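Local atomic coordinates of Afp3 (Serratia entomophila, PDB entry 6RBN), a protein that probably forms the contractile sheath around the inner tube of the anti-feeding prophage, a phage-tail-like injection system. Residues W333-Q338 against V435-F440; A205-N210 against R345-R350; R350-A355 against G395-N400; G279-D282 against W288-P291; S300-R305 against N320-F325. One frame throughout, in Å; residues are numbered along the deposited sequence.

Overall arrangement
Contacts 1 and 2 touch, and their centres are about 8 Å apart. Tyr346 OH of contact 2 hydrogen-bonds Glu439 OE2 of contact 1. Helix 347-364 begins in contact 2 and runs on into contact 3, and the two share Arg350. Contact 4 lies about 12 Å, centre to centre, from each of contacts 1, 2 and 3. It is tied to contact 3 by the salt bridge between Asp282 and Arg351. The centre of contact 5 is about 15 Å from that of contact 2 and about 30 Å from that of contact 3. Its Asn320 ND2 is hydrogen-bonded to Arg336 O of contact 1. These contacts join parts of the sheath subunit and border chains of its neighbours.

Contact 1 (W333-Q338 against V435-F440); sequences WGSRTQ and VRPAEF
The guanidinium of Arg336 and the carboxylate of Glu439 meet with their planes 29° apart. At the edge of the guanidinium, near its plane, lies Phe440 CZ, 4.2 Å from Arg336 NH2. One face of the Phe440 ring carries Glu439 CG, 3.5 Å above the plane and offset toward the rim. The charged pair is a salt bridge, with Arg336 NH2 2.5 Å from Glu439 OE2. That oxygen approaches obliquely to the guanidinium. Arg336 NH1 also lies near the carboxylate, 3.1 Å from Glu439 OE1. The two side chains cross at about a right angle. Glu439 CG stands between its backbone N and carbonyl carbon (chi1 57°), and the chain then runs straight out to the arginine. Glu439 OE2 is also hydrogen-bonded to Tyr346 OH, which helps to fix the carboxylate. Nearby, Ser335 OG packs 4.4 Å from Pro437 CG. The segment 333-338 lies in the loop between strand 329-332 and helix 347-364, and backbone bonds tie Ser335 to Ile347 and Thr337 to Arg345. On strand 437-446, Pro437, Ala438 and Phe440 pair antiparallel with a strand of an Afp2 chain. This is consistent with the strand-sharing mesh of contractile sheaths.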
# COMPACT_ATOMS: atom_id res chain seq x y z
N TRP D 333 -9.57 -53.06 -47.40
CA TRP D 333 -10.78 -53.47 -46.69
C TRP D 333 -10.41 -54.63 -45.76
O TRP D 333 -10.48 -55.79 -46.16
CB TRP D 333 -11.87 -53.85 -47.68
CG TRP D 333 -13.24 -53.97 -47.14
CD1 TRP D 333 -13.92 -55.12 -46.91
CD2 TRP D 333 -14.12 -52.90 -46.80
NE1 TRP D 333 -15.17 -54.84 -46.43
CE2 TRP D 333 -15.32 -53.48 -46.35
CE3 TRP D 333 -14.01 -51.51 -46.81
CZ2 TRP D 333 -16.40 -52.72 -45.92
CZ3 TRP D 333 -15.08 -50.76 -46.39
CH2 TRP D 333 -16.26 -51.36 -45.95
N GLY D 334 -10.05 -54.30 -44.53
CA GLY D 334 -9.59 -55.28 -43.57
C GLY D 334 -8.39 -54.77 -42.80
O GLY D 334 -7.47 -54.20 -43.39
N SER D 335 -8.39 -54.97 -41.48
CA SER D 335 -7.32 -54.47 -40.63
C SER D 335 -6.94 -55.49 -39.57
O SER D 335 -6.80 -55.16 -38.39
CB SER D 335 -7.72 -53.14 -39.99
OG SER D 335 -8.79 -53.34 -39.08
N ARG D 336 -6.76 -56.74 -39.96
CA ARG D 336 -6.35 -57.79 -39.04
C ARG D 336 -4.92 -58.24 -39.29
O ARG D 336 -4.40 -58.15 -40.41
CB ARG D 336 -7.27 -59.01 -39.13
CG ARG D 336 -8.57 -58.88 -38.36
CD ARG D 336 -9.33 -60.19 -38.42
NE ARG D 336 -10.45 -60.23 -37.49
CZ ARG D 336 -11.68 -59.82 -37.77
NH1 ARG D 336 -11.94 -59.32 -38.96
NH2 ARG D 336 -12.63 -59.89 -36.86
N THR D 337 -4.29 -58.72 -38.23
CA THR D 337 -2.97 -59.34 -38.28
C THR D 337 -3.11 -60.85 -38.34
O THR D 337 -4.21 -61.41 -38.34
CB THR D 337 -2.14 -58.92 -37.07
OG1 THR D 337 -2.78 -59.37 -35.87
CG2 THR D 337 -1.98 -57.42 -37.01
N GLN D 338 -1.97 -61.54 -38.37
CA GLN D 338 -1.96 -63.00 -38.39
C GLN D 338 -2.29 -63.61 -37.03
O GLN D 338 -2.64 -64.79 -36.98
CB GLN D 338 -0.60 -63.51 -38.85
CG GLN D 338 -0.34 -63.31 -40.31
CD GLN D 338 -1.25 -64.16 -41.15
OE1 GLN D 338 -2.13 -63.66 -41.83
NE2 GLN D 338 -1.05 -65.47 -41.09
N VAL D 435 -8.37 -48.78 -28.04
CA VAL D 435 -9.74 -48.93 -28.50
C VAL D 435 -9.74 -49.73 -29.79
O VAL D 435 -8.81 -49.63 -30.60
CB VAL D 435 -10.42 -47.54 -28.65
CG1 VAL D 435 -9.75 -46.68 -29.72
CG2 VAL D 435 -11.92 -47.66 -28.89
N ARG D 436 -10.77 -50.59 -29.97
CA ARG D 436 -10.88 -51.48 -31.11
C ARG D 436 -11.86 -50.93 -32.13
O ARG D 436 -12.86 -50.30 -31.76
CB ARG D 436 -11.34 -52.88 -30.67
CG ARG D 436 -10.24 -53.74 -30.06
CD ARG D 436 -10.15 -53.57 -28.56
NE ARG D 436 -9.26 -54.56 -27.96
CZ ARG D 436 -7.98 -54.33 -27.70
NH1 ARG D 436 -7.44 -53.15 -27.97
NH2 ARG D 436 -7.23 -55.28 -27.15
N PRO D 437 -11.62 -51.13 -33.42
CA PRO D 437 -12.50 -50.55 -34.44
C PRO D 437 -13.80 -51.31 -34.59
O PRO D 437 -13.92 -52.48 -34.23
CB PRO D 437 -11.66 -50.65 -35.72
CG PRO D 437 -10.77 -51.79 -35.48
CD PRO D 437 -10.43 -51.76 -34.03
N ALA D 438 -14.79 -50.61 -35.15
CA ALA D 438 -16.09 -51.19 -35.49
C ALA D 438 -16.02 -51.70 -36.91
O ALA D 438 -16.01 -50.91 -37.86
CB ALA D 438 -17.21 -50.16 -35.35
N GLU D 439 -16.01 -53.02 -37.08
CA GLU D 439 -15.93 -53.61 -38.40
C GLU D 439 -17.20 -54.31 -38.84
O GLU D 439 -17.26 -54.79 -39.97
CB GLU D 439 -14.74 -54.57 -38.47
CG GLU D 439 -14.78 -55.66 -37.46
CD GLU D 439 -13.60 -56.59 -37.58
OE1 GLU D 439 -12.79 -56.41 -38.51
OE2 GLU D 439 -13.47 -57.49 -36.73
N PHE D 440 -18.23 -54.39 -38.00
CA PHE D 440 -19.48 -55.00 -38.41
C PHE D 440 -20.62 -54.06 -38.06
O PHE D 440 -20.74 -53.62 -36.92
CB PHE D 440 -19.70 -56.35 -37.73
CG PHE D 440 -18.59 -57.32 -37.95
CD1 PHE D 440 -18.36 -57.87 -39.20
CD2 PHE D 440 -17.78 -57.72 -36.90
CE1 PHE D 440 -17.33 -58.77 -39.40
CE2 PHE D 440 -16.76 -58.62 -37.09
CZ PHE D 440 -16.54 -59.14 -38.34

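Contact 2 (A205-N210 against R345-R350); sequences AVYYPN and RYIPVR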
# COMPACT_ATOMS: atom_id res chain seq x y z
N ALA D 205 0.92 -58.46 -41.60
CA ALA D 205 -0.36 -58.18 -42.23
C ALA D 205 -0.29 -58.60 -43.69
O ALA D 205 0.50 -58.03 -44.45
CB ALA D 205 -0.72 -56.70 -42.11
N VAL D 206 -1.10 -59.58 -44.07
CA VAL D 206 -1.13 -60.11 -45.43
C VAL D 206 -2.17 -59.32 -46.21
O VAL D 206 -3.15 -58.84 -45.64
CB VAL D 206 -1.42 -61.62 -45.38
CG1 VAL D 206 -1.39 -62.27 -46.76
CG2 VAL D 206 -0.45 -62.32 -44.44
N TYR D 207 -1.95 -59.13 -47.51
CA TYR D 207 -2.89 -58.42 -48.39
C TYR D 207 -3.00 -59.20 -49.69
O TYR D 207 -2.02 -59.31 -50.43
CB TYR D 207 -2.43 -56.98 -48.63
CG TYR D 207 -2.55 -56.11 -47.41
CD1 TYR D 207 -3.74 -55.47 -47.10
CD2 TYR D 207 -1.49 -55.96 -46.54
CE1 TYR D 207 -3.86 -54.68 -45.98
CE2 TYR D 207 -1.59 -55.18 -45.41
CZ TYR D 207 -2.78 -54.54 -45.13
OH TYR D 207 -2.89 -53.76 -44.01
N TYR D 208 -4.19 -59.74 -49.97
CA TYR D 208 -4.30 -60.76 -51.01
C TYR D 208 -4.25 -60.28 -52.47
O TYR D 208 -3.36 -60.75 -53.19
CB TYR D 208 -5.55 -61.62 -50.77
CG TYR D 208 -5.95 -62.47 -51.95
CD1 TYR D 208 -5.17 -63.54 -52.37
CD2 TYR D 208 -7.13 -62.22 -52.63
CE1 TYR D 208 -5.54 -64.30 -53.46
CE2 TYR D 208 -7.51 -62.99 -53.71
CZ TYR D 208 -6.71 -64.03 -54.11
OH TYR D 208 -7.09 -64.81 -55.19
N PRO D 209 -5.14 -59.41 -52.98
CA PRO D 209 -5.27 -59.31 -54.44
C PRO D 209 -4.13 -58.51 -55.06
O PRO D 209 -3.77 -57.43 -54.60
CB PRO D 209 -6.60 -58.57 -54.63
CG PRO D 209 -7.27 -58.60 -53.30
CD PRO D 209 -6.13 -58.52 -52.34
N ASN D 210 -3.54 -59.09 -56.11
CA ASN D 210 -2.59 -58.34 -56.92
C ASN D 210 -3.31 -57.23 -57.66
O ASN D 210 -4.46 -57.37 -58.09
CB ASN D 210 -1.88 -59.25 -57.92
CG ASN D 210 -0.84 -60.13 -57.28
OD1 ASN D 210 -0.08 -59.68 -56.42
ND2 ASN D 210 -0.77 -61.38 -57.70
N ARG D 345 -5.29 -58.80 -32.30
CA ARG D 345 -6.05 -59.18 -33.49
C ARG D 345 -5.95 -58.12 -34.58
O ARG D 345 -5.84 -58.46 -35.76
CB ARG D 345 -7.51 -59.41 -33.12
CG ARG D 345 -8.36 -59.97 -34.24
CD ARG D 345 -9.79 -60.17 -33.79
NE ARG D 345 -9.89 -61.17 -32.73
CZ ARG D 345 -9.96 -62.48 -32.94
NH1 ARG D 345 -9.93 -62.96 -34.17
NH2 ARG D 345 -10.05 -63.31 -31.91
N TYR D 346 -5.97 -56.85 -34.21
CA TYR D 346 -6.10 -55.77 -35.17
C TYR D 346 -4.77 -55.09 -35.44
O TYR D 346 -3.88 -55.06 -34.58
CB TYR D 346 -7.11 -54.73 -34.68
CG TYR D 346 -8.52 -55.26 -34.60
CD1 TYR D 346 -9.29 -55.40 -35.74
CD2 TYR D 346 -9.07 -55.63 -33.38
CE1 TYR D 346 -10.57 -55.88 -35.68
CE2 TYR D 346 -10.36 -56.11 -33.31
CZ TYR D 346 -11.10 -56.24 -34.46
OH TYR D 346 -12.39 -56.72 -34.38
N ILE D 347 -4.63 -54.58 -36.67
CA ILE D 347 -3.46 -53.76 -37.01
C ILE D 347 -3.33 -52.49 -36.17
O ILE D 347 -2.22 -52.23 -35.67
CB ILE D 347 -3.43 -53.49 -38.52
CG1 ILE D 347 -3.34 -54.81 -39.29
CG2 ILE D 347 -2.25 -52.62 -38.90
CD1 ILE D 347 -3.55 -54.65 -40.76
N PRO D 348 -4.37 -51.64 -35.98
CA PRO D 348 -4.11 -50.38 -35.25
C PRO D 348 -3.83 -50.55 -33.77
O PRO D 348 -3.22 -49.67 -33.16
CB PRO D 348 -5.38 -49.57 -35.49
CG PRO D 348 -6.41 -50.55 -35.68
CD PRO D 348 -5.77 -51.64 -36.45
N VAL D 349 -4.26 -51.66 -33.17
CA VAL D 349 -3.90 -51.93 -31.78
C VAL D 349 -2.45 -52.37 -31.70
O VAL D 349 -1.71 -51.99 -30.78
CB VAL D 349 -4.86 -52.97 -31.18
CG1 VAL D 349 -4.50 -53.30 -29.75
CG2 VAL D 349 -6.29 -52.48 -31.28
N ARG D 350 -1.99 -53.15 -32.68
CA ARG D 350 -0.62 -53.65 -32.68
C ARG D 350 0.38 -52.55 -32.98
O ARG D 350 1.41 -52.44 -32.30
CB ARG D 350 -0.49 -54.79 -33.68
CG ARG D 350 0.92 -55.30 -33.91
CD ARG D 350 1.46 -56.11 -32.74
NE ARG D 350 2.21 -55.29 -31.80
CZ ARG D 350 2.71 -55.74 -30.65
NH1 ARG D 350 2.54 -57.01 -30.30
NH2 ARG D 350 3.39 -54.93 -29.86
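Ile347 reaches out from the first turn of helix 347-364, and its terminal methyl packs against two residues of strand 204-207. Ile347 CD1 is 3.7 Å from the methyl Ala205 CB. The same carbon is 3.4 Å from Tyr207 OH. Ile347 and Tyr207 come from opposite directions, so the isoleucine meets the far end of the phenol. Its approach to the ring is oblique, with Ile347 CD1 4.4 Å from Tyr207 CZ. The isoleucine is extended at its outer torsion (chi2 170°), which carries CD1 across to the strand. The backbones stay well apart, with 7.5 Å between Ala205 CA and Ile347 CA. Tyr346 is the N-cap residue of the helix, and its carbonyl takes the early helical bond from Arg350 N. Because Ile347 lies in the first turn, the contact sets the start of this helix against the short parallel sheet of strands 185-188 and 204-207. Tyr278 of helix 271-284 packs on both Ala205 and Ile347. Tyr207 OH, which the methyl only touches, is hydrogen-bonded with Tyr278 OH. Across the contact there is van der Waals packing by one buried methyl, apolar toward Ala205 CB and against the hydroxyl of Tyr207.

Contact 3 (R350-A355 against G395-N400); sequences RRLFDA and GALAGN
A Schellman motif ends helix 374-392 and turns the chain so that Ala396 points at Leu352 of helix 347-364 and the end of Leu397 reaches it. Gly395 is its C-prime residue, with a positive phi of 97°. Ala396 N pairs with Leu391 O, and Gly395 N pairs with Trp392 O. The contact thus joins helix 347-364 to the loop after helix 374-392, within the sheath C-terminal domain. Leu352 does the work from its side with both methyl branches. Its CG is placed anti to the backbone N (chi1 178°), which sends the fork of the side chain toward the loop. One branch, Leu352 CD1, lies 4.2 Å from Ala396 CB. The other meets backbone as well as side chain, with Leu352 CD2 3.8 Å from Ala396 O. Trp288 also packs on Ala396, and Val287 on Leu352, so another loop shares this patch. Leu397 rests in addition on Trp392 of helix 374-392 and on Met432 of strand 425-432. The branch that touches Ala396 O also reaches the second leucine, with Leu352 CD2 4.3 Å from Leu397 CD2.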
# COMPACT_ATOMS: atom_id res chain seq x y z
N ARG D 350 -1.99 -53.15 -32.68
CA ARG D 350 -0.62 -53.65 -32.68
C ARG D 350 0.38 -52.55 -32.98
O ARG D 350 1.41 -52.44 -32.30
CB ARG D 350 -0.49 -54.79 -33.68
CG ARG D 350 0.92 -55.30 -33.91
CD ARG D 350 1.46 -56.11 -32.74
NE ARG D 350 2.21 -55.29 -31.80
CZ ARG D 350 2.71 -55.74 -30.65
NH1 ARG D 350 2.54 -57.01 -30.30
NH2 ARG D 350 3.39 -54.93 -29.86
N ARG D 351 0.11 -51.71 -33.98
CA ARG D 351 1.04 -50.65 -34.34
C ARG D 351 0.98 -49.45 -33.41
O ARG D 351 1.87 -48.60 -33.48
CB ARG D 351 0.81 -50.19 -35.78
CG ARG D 351 1.19 -51.23 -36.81
CD ARG D 351 0.98 -50.73 -38.23
NE ARG D 351 1.89 -49.64 -38.57
CZ ARG D 351 1.50 -48.39 -38.80
NH1 ARG D 351 0.22 -48.08 -38.75
NH2 ARG D 351 2.39 -47.46 -39.11
N LEU D 352 -0.04 -49.35 -32.56
CA LEU D 352 -0.02 -48.35 -31.50
C LEU D 352 1.01 -48.72 -30.44
O LEU D 352 1.80 -47.87 -30.01
CB LEU D 352 -1.40 -48.21 -30.86
CG LEU D 352 -1.50 -47.23 -29.70
CD1 LEU D 352 -1.21 -45.82 -30.15
CD2 LEU D 352 -2.87 -47.32 -29.06
N PHE D 353 1.02 -49.98 -30.01
CA PHE D 353 2.01 -50.45 -29.06
C PHE D 353 3.42 -50.48 -29.64
O PHE D 353 4.37 -50.25 -28.90
CB PHE D 353 1.62 -51.84 -28.54
CG PHE D 353 0.58 -51.80 -27.46
CD1 PHE D 353 0.97 -51.74 -26.13
CD2 PHE D 353 -0.76 -51.78 -27.76
CE1 PHE D 353 0.02 -51.70 -25.13
CE2 PHE D 353 -1.71 -51.74 -26.76
CZ PHE D 353 -1.32 -51.69 -25.45
N ASP D 354 3.57 -50.75 -30.93
CA ASP D 354 4.90 -50.71 -31.52
C ASP D 354 5.42 -49.28 -31.63
O ASP D 354 6.63 -49.05 -31.50
CB ASP D 354 4.91 -51.37 -32.89
CG ASP D 354 4.75 -52.87 -32.82
OD1 ASP D 354 5.11 -53.46 -31.78
OD2 ASP D 354 4.27 -53.46 -33.81
N ALA D 355 4.53 -48.31 -31.85
CA ALA D 355 4.96 -46.92 -31.97
C ALA D 355 5.18 -46.28 -30.61
O ALA D 355 6.01 -45.38 -30.48
CB ALA D 355 3.94 -46.12 -32.77
N GLY D 395 -6.56 -38.84 -28.19
CA GLY D 395 -7.50 -39.87 -28.57
C GLY D 395 -6.93 -41.25 -28.80
O GLY D 395 -7.66 -42.13 -29.26
N ALA D 396 -5.65 -41.47 -28.49
CA ALA D 396 -5.04 -42.76 -28.79
C ALA D 396 -5.48 -43.84 -27.82
O ALA D 396 -5.76 -44.97 -28.23
CB ALA D 396 -3.52 -42.64 -28.76
N LEU D 397 -5.55 -43.53 -26.53
CA LEU D 397 -5.83 -44.52 -25.51
C LEU D 397 -7.30 -44.51 -25.14
O LEU D 397 -7.96 -43.47 -25.15
CB LEU D 397 -4.97 -44.27 -24.28
CG LEU D 397 -3.47 -44.38 -24.55
CD1 LEU D 397 -2.68 -44.01 -23.31
CD2 LEU D 397 -3.12 -45.77 -25.02
N ALA D 398 -7.82 -45.69 -24.81
CA ALA D 398 -9.24 -45.87 -24.52
C ALA D 398 -9.46 -45.69 -23.03
O ALA D 398 -9.47 -46.64 -22.25
CB ALA D 398 -9.72 -47.23 -24.99
N GLY D 399 -9.63 -44.44 -22.62
CA GLY D 399 -9.91 -44.13 -21.24
C GLY D 399 -10.84 -42.94 -21.13
O GLY D 399 -11.14 -42.26 -22.12
N ASN D 400 -11.29 -42.70 -19.91
CA ASN D 400 -12.16 -41.57 -19.61
C ASN D 400 -11.67 -40.77 -18.42
O ASN D 400 -12.28 -39.74 -18.10
CB ASN D 400 -13.58 -42.07 -19.34
CG ASN D 400 -14.65 -41.06 -19.73
OD1 ASN D 400 -15.82 -41.40 -19.84
ND2 ASN D 400 -14.24 -39.82 -19.95

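Contact 4 (G279-D282 against W288-P291); sequences GKTD and WKAP
Thr281 points at the loop 288-291 and crosses both Lys289 and Pro291 at about a right angle. Its methyl touches both partners: Thr281 CG2 lies between Lys289 CG and Pro291 CA, 4.1 Å from each. Thr281 OG1 lies 4.1 Å from Pro291 CB, beside the proline ring. The hydroxyl stands next to its own backbone N (chi1 -57°) and has its hydrogen bond within helix 271-284, to Val277 O. This is helix-to-loop packing in the subtilisin-like domain of the sheath protein: after helix 271-284 the chain turns and packs back against the helix it has just left. The CA atoms of Thr281 and Pro291 come within 6.1 Å. Lys289 bends twice along its chain, which brings its amine back to its own loop. Lys289 NZ gives a 2.9 Å hydrogen bond to Ala290 O, in the carbonyl plane on a lone pair. Glu273 of an Afp2 chain packs on Lys289.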
# COMPACT_ATOMS: atom_id res chain seq x y z
N GLY D 279 1.43 -44.43 -44.19
CA GLY D 279 1.97 -43.11 -43.92
C GLY D 279 0.95 -42.01 -44.11
O GLY D 279 1.02 -40.96 -43.47
N LYS D 280 -0.02 -42.23 -45.01
CA LYS D 280 -1.09 -41.26 -45.19
C LYS D 280 -2.05 -41.28 -44.00
O LYS D 280 -2.51 -40.23 -43.55
CB LYS D 280 -1.84 -41.55 -46.49
CG LYS D 280 -2.90 -40.54 -46.82
CD LYS D 280 -3.70 -40.96 -48.04
CE LYS D 280 -2.91 -40.77 -49.31
NZ LYS D 280 -3.73 -41.08 -50.50
N THR D 281 -2.36 -42.48 -43.49
CA THR D 281 -3.32 -42.60 -42.40
C THR D 281 -2.72 -42.11 -41.09
O THR D 281 -3.39 -41.45 -40.29
CB THR D 281 -3.78 -44.05 -42.28
OG1 THR D 281 -4.33 -44.47 -43.53
CG2 THR D 281 -4.84 -44.22 -41.21
N ASP D 282 -1.45 -42.43 -40.85
CA ASP D 282 -0.81 -42.04 -39.59
C ASP D 282 -0.58 -40.54 -39.52
O ASP D 282 -0.62 -39.95 -38.44
CB ASP D 282 0.51 -42.79 -39.42
CG ASP D 282 0.32 -44.29 -39.30
OD1 ASP D 282 -0.78 -44.72 -38.89
OD2 ASP D 282 1.26 -45.04 -39.62
N TRP D 288 -3.34 -45.20 -34.17
CA TRP D 288 -4.44 -45.89 -33.53
C TRP D 288 -5.67 -46.00 -34.41
O TRP D 288 -6.65 -46.63 -34.01
CB TRP D 288 -4.78 -45.18 -32.22
CG TRP D 288 -5.14 -43.74 -32.39
CD1 TRP D 288 -6.39 -43.23 -32.56
CD2 TRP D 288 -4.24 -42.63 -32.40
NE1 TRP D 288 -6.32 -41.86 -32.68
CE2 TRP D 288 -5.01 -41.47 -32.58
CE3 TRP D 288 -2.85 -42.51 -32.28
CZ2 TRP D 288 -4.44 -40.21 -32.64
CZ3 TRP D 288 -2.30 -41.25 -32.33
CH2 TRP D 288 -3.09 -40.12 -32.52
N LYS D 289 -5.64 -45.39 -35.60
CA LYS D 289 -6.72 -45.50 -36.56
C LYS D 289 -6.47 -46.68 -37.50
O LYS D 289 -5.34 -46.88 -37.95
CB LYS D 289 -6.85 -44.20 -37.36
CG LYS D 289 -7.86 -44.22 -38.49
CD LYS D 289 -9.27 -44.38 -37.98
CE LYS D 289 -10.26 -44.27 -39.11
NZ LYS D 289 -10.12 -45.38 -40.09
N ALA D 290 -7.51 -47.45 -37.77
CA ALA D 290 -7.41 -48.59 -38.67
C ALA D 290 -7.19 -48.12 -40.10
O ALA D 290 -8.00 -47.35 -40.62
CB ALA D 290 -8.66 -49.44 -38.58
N PRO D 291 -6.12 -48.54 -40.76
CA PRO D 291 -5.84 -48.12 -42.15
C PRO D 291 -6.63 -48.93 -43.18
O PRO D 291 -6.08 -49.65 -44.01
CB PRO D 291 -4.33 -48.35 -42.26
CG PRO D 291 -4.08 -49.48 -41.35
CD PRO D 291 -5.02 -49.34 -40.20

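Contact 5 (S300-R305 against N320-F325); sequences SDVSVR and NVIRHF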
# COMPACT_ATOMS: atom_id res chain seq x y z
N SER D 300 -5.98 -48.84 -61.30
CA SER D 300 -7.35 -48.87 -61.81
C SER D 300 -8.15 -50.04 -61.26
O SER D 300 -9.24 -49.84 -60.70
CB SER D 300 -7.33 -48.93 -63.34
OG SER D 300 -6.76 -50.15 -63.79
N ASP D 301 -7.65 -51.27 -61.39
CA ASP D 301 -8.43 -52.44 -61.04
C ASP D 301 -7.52 -53.53 -60.50
O ASP D 301 -6.35 -53.62 -60.87
CB ASP D 301 -9.21 -52.95 -62.26
CG ASP D 301 -10.32 -53.93 -61.90
OD1 ASP D 301 -10.52 -54.20 -60.70
OD2 ASP D 301 -10.99 -54.42 -62.82
N VAL D 302 -8.08 -54.37 -59.63
CA VAL D 302 -7.39 -55.52 -59.07
C VAL D 302 -7.40 -56.67 -60.07
O VAL D 302 -8.14 -56.63 -61.06
CB VAL D 302 -8.01 -55.96 -57.74
CG1 VAL D 302 -7.79 -54.92 -56.67
CG2 VAL D 302 -9.49 -56.21 -57.92
N SER D 303 -6.59 -57.69 -59.81
CA SER D 303 -6.53 -58.83 -60.73
C SER D 303 -7.67 -59.81 -60.50
O SER D 303 -8.13 -60.46 -61.44
CB SER D 303 -5.19 -59.55 -60.57
OG SER D 303 -5.09 -60.16 -59.30
N VAL D 304 -8.14 -59.93 -59.26
CA VAL D 304 -9.24 -60.82 -58.91
C VAL D 304 -10.28 -60.02 -58.14
O VAL D 304 -9.96 -59.43 -57.10
CB VAL D 304 -8.78 -62.02 -58.07
CG1 VAL D 304 -9.97 -62.83 -57.60
CG2 VAL D 304 -7.83 -62.91 -58.86
N ARG D 305 -11.51 -59.98 -58.65
CA ARG D 305 -12.59 -59.31 -57.94
C ARG D 305 -13.14 -60.27 -56.90
O ARG D 305 -13.73 -61.30 -57.24
CB ARG D 305 -13.68 -58.86 -58.91
CG ARG D 305 -13.21 -57.81 -59.90
CD ARG D 305 -14.32 -57.41 -60.83
NE ARG D 305 -15.37 -56.69 -60.13
CZ ARG D 305 -15.40 -55.37 -60.00
NH1 ARG D 305 -14.45 -54.63 -60.53
NH2 ARG D 305 -16.40 -54.79 -59.34
N ASN D 320 -7.07 -59.55 -45.40
CA ASN D 320 -7.19 -58.10 -45.61
C ASN D 320 -7.35 -57.74 -47.09
O ASN D 320 -6.46 -57.18 -47.73
CB ASN D 320 -6.00 -57.36 -45.00
CG ASN D 320 -5.93 -57.52 -43.50
OD1 ASN D 320 -6.95 -57.52 -42.82
ND2 ASN D 320 -4.72 -57.64 -42.98
N VAL D 321 -8.50 -58.13 -47.63
CA VAL D 321 -8.75 -58.07 -49.06
C VAL D 321 -8.86 -56.63 -49.54
O VAL D 321 -9.50 -55.78 -48.91
CB VAL D 321 -10.02 -58.88 -49.39
CG1 VAL D 321 -10.33 -58.81 -50.84
CG2 VAL D 321 -9.86 -60.32 -48.94
N ILE D 322 -8.20 -56.33 -50.66
CA ILE D 322 -8.42 -55.11 -51.42
C ILE D 322 -9.70 -55.29 -52.23
O ILE D 322 -9.74 -56.10 -53.16
CB ILE D 322 -7.24 -54.81 -52.35
CG1 ILE D 322 -5.92 -54.80 -51.58
CG2 ILE D 322 -7.45 -53.48 -53.04
CD1 ILE D 322 -5.83 -53.75 -50.53
N ARG D 323 -10.74 -54.54 -51.88
CA ARG D 323 -12.04 -54.67 -52.51
C ARG D 323 -12.27 -53.54 -53.51
O ARG D 323 -11.64 -52.49 -53.44
CB ARG D 323 -13.16 -54.66 -51.47
CG ARG D 323 -13.17 -55.86 -50.55
CD ARG D 323 -13.63 -57.10 -51.28
NE ARG D 323 -14.99 -56.95 -51.79
CZ ARG D 323 -16.08 -57.23 -51.08
NH1 ARG D 323 -15.97 -57.68 -49.84
NH2 ARG D 323 -17.28 -57.07 -51.62
N HIS D 324 -13.19 -53.78 -54.44
CA HIS D 324 -13.62 -52.77 -55.39
C HIS D 324 -15.06 -52.37 -55.09
O HIS D 324 -15.95 -53.22 -55.08
CB HIS D 324 -13.51 -53.27 -56.83
CG HIS D 324 -13.81 -52.21 -57.85
ND1 HIS D 324 -15.09 -51.93 -58.28
CD2 HIS D 324 -12.99 -51.37 -58.53
CE1 HIS D 324 -15.05 -50.96 -59.17
NE2 HIS D 324 -13.79 -50.60 -59.34
N PHE D 325 -15.27 -51.08 -54.85
CA PHE D 325 -16.59 -50.51 -54.71
C PHE D 325 -16.82 -49.56 -55.87
O PHE D 325 -15.91 -48.83 -56.27
CB PHE D 325 -16.72 -49.77 -53.37
CG PHE D 325 -16.64 -50.68 -52.18
CD1 PHE D 325 -17.74 -51.41 -51.78
CD2 PHE D 325 -15.46 -50.81 -51.48
CE1 PHE D 325 -17.67 -52.25 -50.69
CE2 PHE D 325 -15.38 -51.64 -50.39
CZ PHE D 325 -16.49 -52.36 -49.99
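The His324 ring swings to the side away from the backbone N (chi1 -174°), and Arg305 bends at chi3 (68°), so that guanidinium and imidazole meet. Arg305 NH1 stands over one face of the His324 ring, 3.5 Å above its plane and offset toward the rim. From the other partner's side, His324 CE1 lies in the plane of the guanidinium, at its edge. The two planes are 58° apart, so the groups do not stack flat. Arg305 NH2 is 3.3 Å from His324 ND1. Arg305 NH2 is hydrogen-bonded to Gln96 O of an Afp2 chain. Asp301 comes near the same imidazole, with Asp301 OD1 4.3 Å from His324 CD2. The distance from Asp301 OD1 to Arg305 NH1 is 4.0 Å, a long salt bridge. Deeper in, Val302 CG1 packs 3.9 Å from Ile322 CG2. Leu330 of the paired strand 329-332 packs on both Val302 and His324. The contact thus sets strand 301-302, outermost of its sheet within this chain, against strand 322-325 of the hairpin. Its inner half is apolar and its outer half polar. The nearby arginine would probably disfavour, and Asp301 favour, a protonated histidine; the charge itself is not seen.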